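Local atomic coordinates of soluble lytic transglycosylase B3 (Pseudomonas aeruginosa, PDB entry 5ANZ), a protein that probably acts as a lytic transglycosylase that cleaves peptidoglycan during turnover of the bacterial cell wall, and carries a bound calcium ion. Residues Arg108-His119 / Val138-Tyr147; Thr211-Asp220 / Gly232-Tyr241. One frame throughout, in Å; residues are numbered along the deposited sequence.

Contact 1 (Arg108-His119 / Val138-Tyr147); sequences RVRQGQARLAQH and VAIWGMESNY
Y147, just past helix 138-145, puts its ring against helix 108-118, and Y147 OH donates to R108 O at 2.8 Å. The donor sits above the carbonyl plane, while the helical N-H of G112 reaches the same oxygen from the opposite face, so two donors grip R108 O. A weaker bond joins R108 NE to N146 OD1 at 3.3 Å, the guanidinium and amide planes being steeply inclined to each other. Each of these groups has a second partner: R108 NH1 is bonded to A103 O, and N146 ND2 to S149 OG.

The Y147 ring lies between two glycines: G142 CA of the preceding helix packs against one face, offset toward the rim, and G112 CA comes from the opposite side, 3.3 Å from Y147 OH. At R115 the chain folds back at chi2 (-59°), bringing the guanidinium over to Y147. One guanidinium face lies against Y147 CB, and R115 NH1 is 2.9 Å from Y147 O. W141 CH2 meets the guanidinium at its edge, 3.5 Å from R115 NH1.

Aromatic and aliphatic packing extends the interface. The H119 and W141 rings are inclined by 53°, with H119 CD2 3.7 Å from W141 CH2. The indole is fixed at its far side by a hydrogen bond from NE1 to Q204 OE1. L116 and V138 meet through methyl groups, L116 CD2 to V138 CG2 at 3.5 Å.

This is helix-helix packing within the largely helical SLT domain, a member of the lysozyme clan; the short segments, parts of helices 106-118 and 134-145, run at 130° to one another. Helix 330-343 packs on L116 and Y147 through F343, helix 231-244 covers W141 through L235, and helix 96-103 borders the R108 end.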
# COMPACT_ATOMS: atom_id res chain seq x y z
N ARG A 108 13.73 1.23 -12.33
CA ARG A 108 12.42 0.59 -12.21
C ARG A 108 11.50 1.05 -13.33
O ARG A 108 10.69 0.28 -13.85
CB ARG A 108 11.76 0.87 -10.85
CG ARG A 108 10.39 0.16 -10.70
CD ARG A 108 9.87 0.09 -9.25
NE ARG A 108 10.72 -0.76 -8.41
CZ ARG A 108 11.64 -0.31 -7.57
NH1 ARG A 108 11.84 0.99 -7.43
NH2 ARG A 108 12.38 -1.17 -6.86
N VAL A 109 11.60 2.32 -13.71
CA VAL A 109 10.79 2.82 -14.83
C VAL A 109 11.14 2.05 -16.09
O VAL A 109 10.27 1.54 -16.80
CB VAL A 109 11.01 4.33 -15.07
CG1 VAL A 109 10.24 4.81 -16.30
CG2 VAL A 109 10.64 5.13 -13.82
N ARG A 110 12.43 1.96 -16.40
CA ARG A 110 12.79 1.31 -17.65
C ARG A 110 12.46 -0.19 -17.60
O ARG A 110 12.07 -0.74 -18.63
CB ARG A 110 14.26 1.52 -17.99
CG ARG A 110 15.25 0.83 -17.11
CD ARG A 110 16.66 1.14 -17.61
NE ARG A 110 17.65 0.24 -17.03
CZ ARG A 110 18.92 0.21 -17.38
NH1 ARG A 110 19.37 1.04 -18.31
NH2 ARG A 110 19.74 -0.65 -16.81
N GLN A 111 12.56 -0.83 -16.44
CA GLN A 111 12.22 -2.26 -16.37
C GLN A 111 10.73 -2.45 -16.64
O GLN A 111 10.33 -3.41 -17.31
CB GLN A 111 12.59 -2.88 -15.02
CG GLN A 111 14.06 -3.22 -14.83
CD GLN A 111 14.34 -3.80 -13.44
OE1 GLN A 111 13.59 -3.57 -12.49
NE2 GLN A 111 15.42 -4.57 -13.33
N GLY A 112 9.91 -1.53 -16.14
CA GLY A 112 8.47 -1.58 -16.38
C GLY A 112 8.12 -1.35 -17.84
O GLY A 112 7.24 -1.99 -18.40
N GLN A 113 8.83 -0.43 -18.48
CA GLN A 113 8.64 -0.22 -19.91
C GLN A 113 9.01 -1.48 -20.68
O GLN A 113 8.37 -1.81 -21.69
CB GLN A 113 9.47 0.96 -20.40
CG GLN A 113 8.94 2.29 -19.88
CD GLN A 113 9.94 3.42 -20.06
OE1 GLN A 113 11.15 3.19 -20.07
NE2 GLN A 113 9.43 4.64 -20.22
N ALA A 114 10.05 -2.18 -20.22
CA ALA A 114 10.46 -3.41 -20.89
C ALA A 114 9.40 -4.50 -20.71
O ALA A 114 9.16 -5.28 -21.63
CB ALA A 114 11.80 -3.88 -20.37
N ARG A 115 8.80 -4.56 -19.52
CA ARG A 115 7.74 -5.54 -19.26
C ARG A 115 6.48 -5.26 -20.07
O ARG A 115 5.79 -6.18 -20.51
CB ARG A 115 7.41 -5.58 -17.77
CG ARG A 115 8.59 -6.06 -16.93
CD ARG A 115 9.02 -7.45 -17.35
NE ARG A 115 10.23 -7.88 -16.66
CZ ARG A 115 10.26 -8.80 -15.70
NH1 ARG A 115 9.14 -9.39 -15.32
NH2 ARG A 115 11.41 -9.14 -15.14
N LEU A 116 6.17 -3.98 -20.24
CA LEU A 116 5.00 -3.59 -21.00
C LEU A 116 5.15 -4.08 -22.45
O LEU A 116 4.17 -4.50 -23.07
CB LEU A 116 4.80 -2.07 -20.94
CG LEU A 116 4.14 -1.57 -19.66
CD1 LEU A 116 4.44 -0.08 -19.46
CD2 LEU A 116 2.62 -1.83 -19.69
N ALA A 117 6.37 -4.05 -22.97
CA ALA A 117 6.62 -4.51 -24.33
C ALA A 117 6.64 -6.03 -24.39
O ALA A 117 6.07 -6.63 -25.30
CB ALA A 117 7.92 -3.94 -24.86
N GLN A 118 7.29 -6.66 -23.42
CA GLN A 118 7.49 -8.10 -23.43
C GLN A 118 6.16 -8.82 -23.32
O GLN A 118 5.93 -9.83 -24.00
CB GLN A 118 8.40 -8.52 -22.28
CG GLN A 118 8.55 -10.03 -22.12
CD GLN A 118 9.34 -10.41 -20.88
OE1 GLN A 118 9.76 -9.55 -20.10
NE2 GLN A 118 9.56 -11.70 -20.69
N HIS A 119 5.29 -8.30 -22.47
CA HIS A 119 4.01 -8.95 -22.19
C HIS A 119 2.84 -8.22 -22.84
O HIS A 119 1.71 -8.29 -22.36
CB HIS A 119 3.78 -9.03 -20.68
CG HIS A 119 4.82 -9.84 -19.98
ND1 HIS A 119 5.05 -11.16 -20.27
CD2 HIS A 119 5.70 -9.50 -19.00
CE1 HIS A 119 6.04 -11.61 -19.50
NE2 HIS A 119 6.44 -10.62 -18.72
N VAL A 138 1.04 -2.89 -14.42
CA VAL A 138 2.48 -3.06 -14.39
C VAL A 138 3.12 -2.21 -13.28
O VAL A 138 4.08 -2.64 -12.66
CB VAL A 138 3.11 -2.74 -15.77
CG1 VAL A 138 4.64 -2.65 -15.69
CG2 VAL A 138 2.69 -3.83 -16.78
N ALA A 139 2.57 -1.04 -12.98
CA ALA A 139 3.12 -0.25 -11.89
C ALA A 139 2.96 -0.96 -10.55
O ALA A 139 3.85 -0.94 -9.72
CB ALA A 139 2.47 1.15 -11.85
N ILE A 140 1.80 -1.58 -10.34
CA ILE A 140 1.58 -2.31 -9.08
C ILE A 140 2.58 -3.47 -8.99
O ILE A 140 3.18 -3.71 -7.93
CB ILE A 140 0.13 -2.84 -9.00
CG1 ILE A 140 -0.89 -1.70 -8.82
CG2 ILE A 140 -0.00 -3.89 -7.86
CD1 ILE A 140 -1.08 -1.15 -7.40
N TRP A 141 2.75 -4.16 -10.10
CA TRP A 141 3.67 -5.28 -10.18
C TRP A 141 5.09 -4.83 -9.83
O TRP A 141 5.82 -5.49 -9.11
CB TRP A 141 3.62 -5.84 -11.60
CG TRP A 141 4.27 -7.17 -11.87
CD1 TRP A 141 4.52 -8.19 -10.99
CD2 TRP A 141 4.71 -7.62 -13.15
NE1 TRP A 141 5.09 -9.26 -11.67
CE2 TRP A 141 5.21 -8.92 -12.99
CE3 TRP A 141 4.70 -7.04 -14.43
CZ2 TRP A 141 5.72 -9.65 -14.07
CZ3 TRP A 141 5.18 -7.78 -15.49
CH2 TRP A 141 5.69 -9.06 -15.31
N GLY A 142 5.48 -3.67 -10.35
CA GLY A 142 6.78 -3.10 -10.01
C GLY A 142 6.91 -2.76 -8.53
O GLY A 142 7.94 -3.04 -7.91
N MET A 143 5.88 -2.14 -7.97
CA MET A 143 5.92 -1.73 -6.57
C MET A 143 5.84 -2.92 -5.61
O MET A 143 6.41 -2.87 -4.53
CB MET A 143 4.80 -0.72 -6.26
CG MET A 143 5.02 0.66 -6.87
SD MET A 143 6.50 1.47 -6.26
CE MET A 143 6.02 1.72 -4.55
N GLU A 144 5.12 -3.97 -6.01
CA GLU A 144 4.90 -5.09 -5.10
C GLU A 144 6.06 -6.06 -5.06
O GLU A 144 6.44 -6.51 -3.97
CB GLU A 144 3.61 -5.84 -5.47
CG GLU A 144 2.38 -5.03 -5.14
CD GLU A 144 2.22 -4.82 -3.65
OE1 GLU A 144 2.61 -5.72 -2.88
OE2 GLU A 144 1.73 -3.74 -3.23
N SER A 145 6.64 -6.39 -6.22
CA SER A 145 7.71 -7.40 -6.25
C SER A 145 8.80 -7.11 -7.26
O SER A 145 9.53 -8.01 -7.66
CB SER A 145 7.11 -8.77 -6.55
OG SER A 145 6.62 -8.85 -7.88
N ASN A 146 8.93 -5.85 -7.70
CA ASN A 146 9.88 -5.53 -8.75
C ASN A 146 9.68 -6.41 -9.99
O ASN A 146 10.63 -6.96 -10.54
CB ASN A 146 11.31 -5.68 -8.24
CG ASN A 146 12.28 -4.80 -9.00
OD1 ASN A 146 11.93 -3.69 -9.42
ND2 ASN A 146 13.49 -5.29 -9.21
N TYR A 147 8.42 -6.53 -10.41
CA TYR A 147 8.04 -7.29 -11.60
C TYR A 147 8.42 -8.77 -11.45
O TYR A 147 8.81 -9.42 -12.42
CB TYR A 147 8.68 -6.69 -12.85
CG TYR A 147 8.58 -5.17 -12.91
CD1 TYR A 147 7.39 -4.54 -13.21
CD2 TYR A 147 9.71 -4.38 -12.72
CE1 TYR A 147 7.30 -3.17 -13.28
CE2 TYR A 147 9.63 -2.99 -12.79
CZ TYR A 147 8.42 -2.40 -13.07
OH TYR A 147 8.36 -1.03 -13.13

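Contact 2 (Thr211-Asp220 / Gly232-Tyr241); sequences THNQYAVDFD and GDALASTANY. With CA (calcium ion), chain B.
Helices 211-215 and 232-241 run nearly perpendicular, at 85°, and the extended chain leaving the first passes along the second, bringing the CA atoms of A216 and S237 within 4.6 Å. Polar side chains of helix 232-241 hold the end of helix 211-215 and the chain after it by the backbone. With chi1 at -62°, S237 OG lies beside its own backbone N, where it can accept from V217 N at 2.9 Å and still reach back along the helix. S237 OG in turn donates to D233 O, one turn back, at 2.6 Å, which fixes the hydroxyl. One turn further on, N240 ND2 makes a nearly straight bond of 2.9 Å to Y215 O, which lies close to the amide plane of N240.

Apolar groups fill in between. V217 directs CG1 onto A236 CB and CG2 onto N240 CB, while the F219 ring reaches the same A236 methyl through CD1. At the other end, Y241 turns its edge to the face of Y215, with centroids 5.2 Å apart and planes at 77°; T211 CG2 touches the Y241 ring at CD2 and CE2. The hydroxyl of Y241 is bonded to K325 O.

D233, in the first turn of helix 231-244, links the chain to the metal. D233 OD1 accepts from F219 N at 2.8 Å, the N-H coming from above the carboxylate plane. The carboxylate is bidentate on calcium, with D233 OD2 at 2.4 Å and D233 OD1 longer, at 2.8 Å. D218 OD1, D220 OD1 and a water join them, and D222 and K224 O complete the site. Aspartates at alternate positions, then a backbone carbonyl, and a bidentate carboxylate from the following helix are characteristic of an EF-hand-like calcium loop, as in the Slt35-type lytic transglycosylases.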
# COMPACT_ATOMS: atom_id res chain seq x y z
N THR A 211 -6.71 -13.15 0.10
CA THR A 211 -6.88 -12.34 -1.10
C THR A 211 -6.66 -13.18 -2.37
O THR A 211 -7.39 -13.06 -3.35
CB THR A 211 -5.90 -11.14 -1.11
OG1 THR A 211 -6.22 -10.29 0.01
CG2 THR A 211 -6.01 -10.35 -2.41
N HIS A 212 -5.66 -14.06 -2.34
CA HIS A 212 -5.48 -14.99 -3.43
C HIS A 212 -6.76 -15.81 -3.66
O HIS A 212 -7.23 -15.93 -4.79
CB HIS A 212 -4.30 -15.94 -3.14
CG HIS A 212 -4.13 -17.01 -4.17
ND1 HIS A 212 -3.25 -16.91 -5.22
CD2 HIS A 212 -4.76 -18.21 -4.31
CE1 HIS A 212 -3.33 -18.00 -5.96
NE2 HIS A 212 -4.23 -18.80 -5.44
N ASN A 213 -7.33 -16.33 -2.59
CA ASN A 213 -8.46 -17.23 -2.74
C ASN A 213 -9.72 -16.54 -3.27
O ASN A 213 -10.58 -17.19 -3.86
CB ASN A 213 -8.75 -17.94 -1.42
CG ASN A 213 -7.76 -19.07 -1.14
OD1 ASN A 213 -7.00 -19.47 -2.03
ND2 ASN A 213 -7.78 -19.60 0.08
N GLN A 214 -9.82 -15.22 -3.09
CA GLN A 214 -10.96 -14.49 -3.61
C GLN A 214 -10.68 -13.83 -4.95
O GLN A 214 -11.58 -13.72 -5.78
CB GLN A 214 -11.44 -13.42 -2.63
CG GLN A 214 -12.64 -12.65 -3.15
CD GLN A 214 -13.33 -11.82 -2.09
OE1 GLN A 214 -12.96 -11.84 -0.91
NE2 GLN A 214 -14.35 -11.06 -2.50
N TYR A 215 -9.44 -13.41 -5.20
CA TYR A 215 -9.19 -12.60 -6.40
C TYR A 215 -8.17 -13.13 -7.39
O TYR A 215 -8.08 -12.62 -8.49
CB TYR A 215 -8.76 -11.18 -5.99
CG TYR A 215 -9.82 -10.47 -5.20
CD1 TYR A 215 -10.91 -9.91 -5.85
CD2 TYR A 215 -9.75 -10.40 -3.82
CE1 TYR A 215 -11.92 -9.26 -5.11
CE2 TYR A 215 -10.74 -9.76 -3.08
CZ TYR A 215 -11.81 -9.19 -3.74
OH TYR A 215 -12.80 -8.57 -3.01
N ALA A 216 -7.39 -14.14 -7.02
CA ALA A 216 -6.47 -14.69 -8.01
C ALA A 216 -7.23 -15.31 -9.19
O ALA A 216 -8.37 -15.82 -9.05
CB ALA A 216 -5.53 -15.71 -7.38
N VAL A 217 -6.59 -15.26 -10.34
CA VAL A 217 -7.14 -15.66 -11.62
C VAL A 217 -6.27 -16.71 -12.29
O VAL A 217 -5.04 -16.62 -12.22
CB VAL A 217 -7.25 -14.44 -12.56
CG1 VAL A 217 -7.60 -14.87 -13.97
CG2 VAL A 217 -8.27 -13.44 -12.00
N ASP A 218 -6.89 -17.69 -12.96
CA ASP A 218 -6.17 -18.58 -13.86
C ASP A 218 -6.30 -18.07 -15.29
O ASP A 218 -7.30 -18.33 -15.98
CB ASP A 218 -6.73 -20.01 -13.76
CG ASP A 218 -6.09 -20.96 -14.75
OD1 ASP A 218 -5.00 -20.64 -15.28
OD2 ASP A 218 -6.67 -22.05 -14.99
N PHE A 219 -5.30 -17.31 -15.73
CA PHE A 219 -5.34 -16.64 -17.02
C PHE A 219 -5.29 -17.62 -18.18
O PHE A 219 -6.02 -17.48 -19.15
CB PHE A 219 -4.20 -15.63 -17.16
CG PHE A 219 -4.17 -14.93 -18.49
CD1 PHE A 219 -5.08 -13.92 -18.76
CD2 PHE A 219 -3.23 -15.27 -19.45
CE1 PHE A 219 -5.07 -13.27 -19.99
CE2 PHE A 219 -3.22 -14.61 -20.68
CZ PHE A 219 -4.13 -13.61 -20.94
N ASP A 220 -4.41 -18.61 -18.09
CA ASP A 220 -4.15 -19.48 -19.24
C ASP A 220 -5.04 -20.73 -19.28
O ASP A 220 -5.10 -21.41 -20.30
CB ASP A 220 -2.68 -19.88 -19.27
CG ASP A 220 -2.29 -20.75 -18.10
OD1 ASP A 220 -2.29 -20.24 -16.96
OD2 ASP A 220 -1.98 -21.94 -18.31
N GLY A 232 1.09 -14.35 -16.76
CA GLY A 232 -0.30 -14.21 -17.16
C GLY A 232 -1.23 -14.25 -15.96
O GLY A 232 -2.05 -13.34 -15.76
N ASP A 233 -1.11 -15.30 -15.15
CA ASP A 233 -1.94 -15.40 -13.94
C ASP A 233 -1.71 -14.22 -13.01
O ASP A 233 -2.64 -13.66 -12.44
CB ASP A 233 -1.66 -16.69 -13.16
CG ASP A 233 -2.07 -17.97 -13.91
OD1 ASP A 233 -2.73 -17.94 -14.98
OD2 ASP A 233 -1.72 -19.04 -13.35
N ALA A 234 -0.45 -13.83 -12.85
CA ALA A 234 -0.13 -12.72 -11.95
C ALA A 234 -0.75 -11.41 -12.43
O ALA A 234 -1.35 -10.69 -11.64
CB ALA A 234 1.39 -12.55 -11.83
N LEU A 235 -0.58 -11.11 -13.71
CA LEU A 235 -1.08 -9.86 -14.26
C LEU A 235 -2.62 -9.83 -14.24
O LEU A 235 -3.22 -8.83 -13.88
CB LEU A 235 -0.54 -9.64 -15.68
CG LEU A 235 1.00 -9.45 -15.74
CD1 LEU A 235 1.51 -9.48 -17.21
CD2 LEU A 235 1.40 -8.15 -15.03
N ALA A 236 -3.24 -10.95 -14.60
CA ALA A 236 -4.70 -10.99 -14.59
C ALA A 236 -5.22 -10.88 -13.17
O ALA A 236 -6.27 -10.24 -12.94
CB ALA A 236 -5.19 -12.26 -15.24
N SER A 237 -4.52 -11.50 -12.22
CA SER A 237 -4.92 -11.43 -10.82
C SER A 237 -4.85 -10.00 -10.31
O SER A 237 -5.76 -9.53 -9.62
CB SER A 237 -4.04 -12.35 -9.95
OG SER A 237 -4.19 -13.70 -10.34
N THR A 238 -3.78 -9.30 -10.65
CA THR A 238 -3.61 -7.91 -10.24
C THR A 238 -4.75 -7.07 -10.78
O THR A 238 -5.33 -6.25 -10.05
CB THR A 238 -2.28 -7.37 -10.72
OG1 THR A 238 -1.22 -8.17 -10.17
CG2 THR A 238 -2.09 -5.89 -10.29
N ALA A 239 -5.07 -7.27 -12.05
CA ALA A 239 -6.12 -6.50 -12.70
C ALA A 239 -7.48 -6.79 -12.08
O ALA A 239 -8.29 -5.90 -11.86
CB ALA A 239 -6.15 -6.80 -14.21
N ASN A 240 -7.73 -8.07 -11.81
CA ASN A 240 -8.99 -8.47 -11.20
C ASN A 240 -9.19 -7.78 -9.83
O ASN A 240 -10.29 -7.32 -9.49
CB ASN A 240 -9.01 -10.00 -11.04
CG ASN A 240 -10.35 -10.51 -10.62
OD1 ASN A 240 -11.36 -10.14 -11.20
ND2 ASN A 240 -10.38 -11.37 -9.62
N TYR A 241 -8.12 -7.69 -9.05
CA TYR A 241 -8.18 -7.06 -7.74
C TYR A 241 -8.37 -5.54 -7.88
O TYR A 241 -9.18 -4.94 -7.16
CB TYR A 241 -6.90 -7.38 -6.93
CG TYR A 241 -6.92 -6.90 -5.49
CD1 TYR A 241 -6.56 -5.61 -5.15
CD2 TYR A 241 -7.29 -7.76 -4.46
CE1 TYR A 241 -6.58 -5.18 -3.83
CE2 TYR A 241 -7.31 -7.34 -3.15
CZ TYR A 241 -6.95 -6.05 -2.84
OH TYR A 241 -6.96 -5.64 -1.52
CA CA B . -2.72 -20.73 -14.72
O HOH W 1 -5.52 -7.93 0.45
O HOH W 2 -12.48 -12.20 -7.57
O HOH W 3 -0.51 -21.55 -14.55

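Overall arrangement
Both contacts belong to the transglycosylase SLT domain, their centres about 17 Å apart. Helices 134-145 and 231-244 join them directly: W141 CE3 packs on L235 CD2 at 3.5 Å, and I140 meets T238; H119, just past helix 106-118, also approaches L235. Each interface is partly buried. Contact 1 is a helix pair with the Y147 ring between its glycines and partly exposed arginines beside it, without a metal; contact 2 instead fastens a non-helical chain to a helix by side chain-to-backbone bonds and ends at the calcium ion. Residues seen to bind N-acetyl-D-glucosamine, though no sugar is bound here, lie near both: T211 within contact 2, and Y326 about 7 Å from W141 between side chains.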